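Local coordinates for putative lipoprotein (Parabacteroides distasonis ATCC 8503, PDB 3JX8) that is of unconfirmed function but probably acts at the cell surface as a lipoprotein with an adhesin-like head domain, and may bind lipid, at residues D8-P13 and T48-L53; V29-F34 and L84-Y89. All blocks are in the same frame, centred on the assembly; numbering follows the deposited sequence.

Contact 1: D8-P13 and T48-L53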
loop_
_atom_site.group_PDB
_atom_site.type_symbol
_atom_site.label_atom_id
_atom_site.label_comp_id
_atom_site.label_asym_id
_atom_site.label_seq_id
_atom_site.Cartn_x
_atom_site.Cartn_y
_atom_site.Cartn_z
ATOM N N ASP A 8 5.298 -20.835 25.332
ATOM C CA ASP A 8 6.226 -19.975 26.059
ATOM C C ASP A 8 7.572 -20.645 26.189
ATOM O O ASP A 8 7.643 -21.844 26.396
ATOM C CB ASP A 8 5.676 -19.637 27.430
ATOM C CG ASP A 8 4.398 -18.808 27.360
ATOM O OD1 ASP A 8 4.307 -17.907 26.516
ATOM O OD2 ASP A 8 3.476 -19.077 28.146
ATOM N N GLY A 9 8.631 -19.854 26.063
ATOM C CA GLY A 9 9.987 -20.337 26.287
ATOM C C GLY A 9 10.160 -20.752 27.725
ATOM O O GLY A 9 9.720 -20.056 28.621
ATOM N N ASN A 10 10.798 -21.903 27.947
ATOM C CA ASN A 10 10.984 -22.421 29.296
ATOM C C ASN A 10 12.114 -21.731 30.054
ATOM O O ASN A 10 12.380 -22.091 31.171
ATOM C CB ASN A 10 11.168 -23.947 29.301
ATOM C CG ASN A 10 12.535 -24.414 28.760
ATOM O OD1 ASN A 10 13.360 -23.635 28.285
ATOM N ND2 ASN A 10 12.745 -25.717 28.809
ATOM N N GLY A 11 12.791 -20.769 29.439
ATOM C CA GLY A 11 13.791 -19.982 30.147
ATOM C C GLY A 11 15.155 -20.642 30.195
ATOM O O GLY A 11 16.029 -20.177 30.884
ATOM N N ASN A 12 15.343 -21.732 29.469
ATOM C CA ASN A 12 16.650 -22.351 29.382
ATOM C C ASN A 12 17.221 -22.195 27.986
ATOM O O ASN A 12 17.017 -23.043 27.151
ATOM C CB ASN A 12 16.508 -23.814 29.730
ATOM C CG ASN A 12 15.957 -24.020 31.111
ATOM O OD1 ASN A 12 16.018 -23.139 31.973
ATOM N ND2 ASN A 12 15.429 -25.205 31.342
ATOM N N PRO A 13 17.977 -21.127 27.736
ATOM C CA PRO A 13 18.460 -20.916 26.378
ATOM C C PRO A 13 19.475 -21.939 25.907
ATOM O O PRO A 13 20.410 -22.257 26.636
ATOM C CB PRO A 13 19.138 -19.541 26.449
ATOM C CG PRO A 13 18.850 -19.010 27.819
ATOM C CD PRO A 13 18.573 -20.165 28.676
ATOM N N THR A 48 20.038 -19.400 18.837
ATOM C CA THR A 48 19.900 -19.495 20.271
ATOM C C THR A 48 18.449 -19.172 20.636
ATOM O O THR A 48 17.941 -18.082 20.340
ATOM C CB THR A 48 20.833 -18.517 20.968
ATOM O OG1 THR A 48 22.185 -18.783 20.571
ATOM C CG2 THR A 48 20.698 -18.612 22.513
ATOM N N ILE A 49 17.778 -20.113 21.289
ATOM C CA ILE A 49 16.395 -19.902 21.726
ATOM C C ILE A 49 16.143 -20.823 22.925
ATOM O O ILE A 49 16.903 -21.800 23.140
ATOM C CB ILE A 49 15.394 -20.163 20.532
ATOM C CG1 ILE A 49 14.029 -19.502 20.794
ATOM C CG2 ILE A 49 15.244 -21.672 20.207
ATOM C CD1 ILE A 49 13.153 -19.386 19.542
ATOM N N ASP A 50 15.109 -20.534 23.709
ATOM C CA ASP A 50 14.704 -21.442 24.764
ATOM C C ASP A 50 14.653 -22.867 24.190
ATOM O O ASP A 50 14.090 -23.099 23.115
ATOM C CB ASP A 50 13.344 -21.059 25.359
ATOM C CG ASP A 50 13.306 -19.611 25.862
ATOM O OD1 ASP A 50 13.374 -18.710 25.013
ATOM O OD2 ASP A 50 13.193 -19.367 27.090
ATOM N N GLU A 51 15.248 -23.814 24.918
ATOM C CA GLU A 51 15.465 -25.163 24.411
ATOM C C GLU A 51 14.164 -25.806 23.925
ATOM O O GLU A 51 14.154 -26.562 22.946
ATOM C CB GLU A 51 16.133 -26.052 25.461
ATOM C CG GLU A 51 15.278 -26.304 26.689
ATOM C CD GLU A 51 16.027 -26.960 27.852
ATOM O OE1 GLU A 51 17.106 -27.592 27.658
ATOM O OE2 GLU A 51 15.471 -26.869 28.962
ATOM N N ASN A 52 13.064 -25.503 24.596
ATOM C CA ASN A 52 11.790 -26.106 24.231
ATOM C C ASN A 52 11.215 -25.600 22.891
ATOM O O ASN A 52 10.448 -26.296 22.258
ATOM C CB ASN A 52 10.788 -25.955 25.374
ATOM C CG ASN A 52 10.444 -24.509 25.659
ATOM O OD1 ASN A 52 11.316 -23.658 25.757
ATOM N ND2 ASN A 52 9.153 -24.232 25.811
ATOM N N LEU A 53 11.626 -24.429 22.432
ATOM C CA LEU A 53 11.038 -23.842 21.242
ATOM C C LEU A 53 11.603 -24.401 19.903
ATOM O O LEU A 53 10.936 -24.282 18.861
ATOM C CB LEU A 53 11.166 -22.322 21.317
ATOM C CG LEU A 53 10.410 -21.684 22.491
ATOM C CD1 LEU A 53 10.515 -20.128 22.455
ATOM C CD2 LEU A 53 8.942 -22.175 22.558
#
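Glu51 OE2 is gripped by two amide nitrogens of the 8-13 loop. Asn12 ND2 reaches Glu51 OE2 at 2.9 Å from above the carboxylate plane, almost straight (167°), while Asn10 ND2 meets the lone pair of OE2 that faces away from the other oxygen. The Asn12 amide runs alongside the Glu51 chain, whereas the Asn10 side chain crosses it at about a right angle. Asn10 is fixed from several sides. Asn10 CG lies between the backbone N and the carbonyl carbon (chi1 73°), which turns Asn10 OD1 back to accept from Asn12 N at 3.0 Å and so closes an Asx turn. Its amide also stacks on that of Asn52, the planes 26° apart and the two side chains running in opposite directions. Asn52 in turn bridges the loop backbone: Asn52 ND2 donates to Asp8 O at 2.9 Å, with that oxygen in the amide plane, and OD1 takes the N-H of Asn10 from above the plane of the Asn52 side-chain carbonyl. Asp50 sits deeper, buried; Asp50 OD2 accepts from Gly11 N at 2.8 Å and has a second partner in Thr87. Gly9 lets the loop lie close, Gly9 CA being 3.4 Å from Asp50 CG and 3.9 Å from Leu53 CD1. Where the loop runs into strand 13-17, Glu51 N donates to Asn12 O at 3.0 Å, and Pro13 and Asp50 form a non-hydrogen-bonded antiparallel pair. The polar side chains of 50-52 thus fasten an Asx-turn loop to the end of strand 44-50, where the antiparallel pairing of 13-17 with 44-50 begins.

Contact 2: V29-F34 and L84-Y89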
loop_
_atom_site.group_PDB
_atom_site.type_symbol
_atom_site.label_atom_id
_atom_site.label_comp_id
_atom_site.label_asym_id
_atom_site.label_seq_id
_atom_site.Cartn_x
_atom_site.Cartn_y
_atom_site.Cartn_z
ATOM N N VAL A 29 10.773 -15.468 9.616
ATOM C CA VAL A 29 9.567 -15.036 10.277
ATOM C C VAL A 29 9.819 -15.161 11.757
ATOM O O VAL A 29 10.200 -16.242 12.239
ATOM C CB VAL A 29 8.398 -15.962 9.935
ATOM C CG1 VAL A 29 7.125 -15.550 10.737
ATOM C CG2 VAL A 29 8.228 -16.058 8.415
ATOM N N GLY A 30 9.562 -14.102 12.497
ATOM C CA GLY A 30 9.709 -14.158 13.947
ATOM C C GLY A 30 10.328 -12.936 14.575
ATOM O O GLY A 30 10.555 -11.908 13.917
ATOM N N SER A 31 10.606 -13.071 15.873
ATOM C CA SER A 31 10.982 -11.948 16.728
ATOM C C SER A 31 12.453 -11.915 17.080
ATOM O O SER A 31 12.853 -11.095 17.899
ATOM C CB SER A 31 10.167 -11.990 18.032
ATOM O OG SER A 31 10.543 -13.101 18.844
ATOM N N ALA A 32 13.264 -12.751 16.437
ATOM C CA ALA A 32 14.688 -12.852 16.790
ATOM C C ALA A 32 15.442 -11.568 16.469
ATOM O O ALA A 32 15.037 -10.791 15.616
ATOM C CB ALA A 32 15.347 -14.016 16.056
ATOM N N ASP A 33 16.554 -11.377 17.158
ATOM C CA ASP A 33 17.631 -10.536 16.655
ATOM C C ASP A 33 18.513 -11.401 15.761
ATOM O O ASP A 33 19.172 -12.338 16.227
ATOM C CB ASP A 33 18.434 -9.945 17.798
ATOM C CG ASP A 33 17.623 -8.945 18.613
ATOM O OD1 ASP A 33 16.766 -8.228 18.048
ATOM O OD2 ASP A 33 17.862 -8.843 19.820
ATOM N N PHE A 34 18.487 -11.092 14.471
ATOM C CA PHE A 34 19.140 -11.864 13.442
ATOM C C PHE A 34 20.282 -11.015 12.939
ATOM O O PHE A 34 20.064 -9.941 12.431
ATOM C CB PHE A 34 18.111 -12.149 12.342
ATOM C CG PHE A 34 18.519 -13.176 11.295
ATOM C CD1 PHE A 34 19.820 -13.273 10.807
ATOM C CD2 PHE A 34 17.541 -13.976 10.724
ATOM C CE1 PHE A 34 20.134 -14.185 9.809
ATOM C CE2 PHE A 34 17.861 -14.916 9.750
ATOM C CZ PHE A 34 19.140 -15.024 9.294
ATOM N N LEU A 84 5.210 -18.247 19.250
ATOM C CA LEU A 84 6.300 -18.582 20.143
ATOM C C LEU A 84 6.622 -17.350 20.994
ATOM O O LEU A 84 6.673 -16.244 20.483
ATOM C CB LEU A 84 7.515 -19.026 19.340
ATOM C CG LEU A 84 7.274 -20.163 18.327
ATOM C CD1 LEU A 84 8.555 -20.575 17.636
ATOM C CD2 LEU A 84 6.632 -21.351 18.949
ATOM N N ARG A 85 6.810 -17.552 22.295
ATOM C CA ARG A 85 7.210 -16.472 23.180
ATOM C C ARG A 85 8.550 -16.827 23.822
ATOM O O ARG A 85 8.576 -17.334 24.947
ATOM C CB ARG A 85 6.149 -16.239 24.266
ATOM C CG ARG A 85 4.748 -16.006 23.750
ATOM C CD ARG A 85 4.641 -14.794 22.897
ATOM N NE ARG A 85 3.258 -14.618 22.457
ATOM C CZ ARG A 85 2.260 -14.106 23.193
ATOM N NH1 ARG A 85 2.456 -13.668 24.425
ATOM N NH2 ARG A 85 1.039 -14.018 22.684
ATOM N N PRO A 86 9.657 -16.582 23.107
ATOM C CA PRO A 86 10.967 -16.870 23.671
ATOM C C PRO A 86 11.369 -15.880 24.743
ATOM O O PRO A 86 10.871 -14.767 24.759
ATOM C CB PRO A 86 11.911 -16.761 22.462
ATOM C CG PRO A 86 11.212 -15.962 21.493
ATOM C CD PRO A 86 9.758 -16.181 21.696
ATOM N N THR A 87 12.240 -16.309 25.654
ATOM C CA THR A 87 12.878 -15.400 26.594
ATOM C C THR A 87 14.170 -14.856 25.973
ATOM O O THR A 87 14.622 -13.802 26.363
ATOM C CB THR A 87 13.136 -16.056 27.962
ATOM O OG1 THR A 87 14.044 -17.144 27.827
ATOM C CG2 THR A 87 11.831 -16.567 28.565
ATOM N N VAL A 88 14.727 -15.548 24.979
ATOM C CA VAL A 88 15.950 -15.121 24.281
ATOM C C VAL A 88 15.814 -15.693 22.890
ATOM O O VAL A 88 15.388 -16.832 22.753
ATOM C CB VAL A 88 17.238 -15.793 24.873
ATOM C CG1 VAL A 88 18.498 -15.274 24.160
ATOM C CG2 VAL A 88 17.355 -15.551 26.335
ATOM N N TYR A 89 16.176 -14.943 21.860
ATOM C CA TYR A 89 16.090 -15.456 20.494
ATOM C C TYR A 89 17.048 -14.676 19.623
ATOM O O TYR A 89 16.816 -13.503 19.336
ATOM C CB TYR A 89 14.649 -15.402 19.990
ATOM C CG TYR A 89 14.355 -16.107 18.678
ATOM C CD1 TYR A 89 15.272 -16.972 18.061
ATOM C CD2 TYR A 89 13.122 -15.933 18.062
ATOM C CE1 TYR A 89 14.965 -17.599 16.860
ATOM C CE2 TYR A 89 12.813 -16.585 16.867
ATOM C CZ TYR A 89 13.735 -17.402 16.273
ATOM O OH TYR A 89 13.405 -18.044 15.109
HETATM O O HOH W 1 10.643 -17.712 14.504
#
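Ala32 sets its methyl squarely on the Tyr89 ring: Ala32 CB lies 3.4 Å from the ring centroid and only 6° off the normal, a CH-pi contact over the middle of one face. The ring reaches this place because CG of Tyr89 stands anti to the backbone N (chi1 -170°), sending the side chain toward the 29-34 segment. Ser31 approaches the same ring differently, with Ser31 OG near the plane at the edge, 3.9 Å from Tyr89 CD2, and 4.0 Å from Pro86 CG. Tyr89 O accepts from Asp33 N at 3.1 Å, the donor tilted 25° from the carbonyl plane, and Ala32 CA adds a CA-H...O contact to the same oxygen. The Asp33-Tyr89 backbone bond stands at the start of the parallel pairing between strands 33-38 and 89-95, consistent with the right-handed parallel beta-helix of the pectate-lyase-like clan; strand 108-111 continues the pairing beyond 33-38. At the far end of the ring the hydroxyl is held by a water that lies in the ring plane. Tyr89 OH is 2.8 Å from the water oxygen, and the water donates to Val29 O at 2.7 Å, bridging the phenol to the end of strand 25-29. Val47 and Ile49 of strand 44-50 and Ile68 of strand 65-70 also pack on Tyr89.

How the contacts relate
The centres of contacts 1 and 2 lie about 10 Å apart, toward the N-terminal end of the elongated beta domain. Their segments alternate along the chain: 8-13, 29-34, 48-53, then 84-89. Strand 89-95 joins them, pairing antiparallel with 44-50 and parallel with 33-38. The segments also touch directly: Asp50 packs on Pro86, and Gly9 N lies 2.8 Å from Arg85 O, a probable hydrogen bond where strands 6-8 and 83-85 run parallel. Contact 1 lies where antiparallel strand 13-17 joins strand 44-50, while contact 2 marks the passage into parallel strand pairing, which continues through the strands that follow, from 108-111 onward.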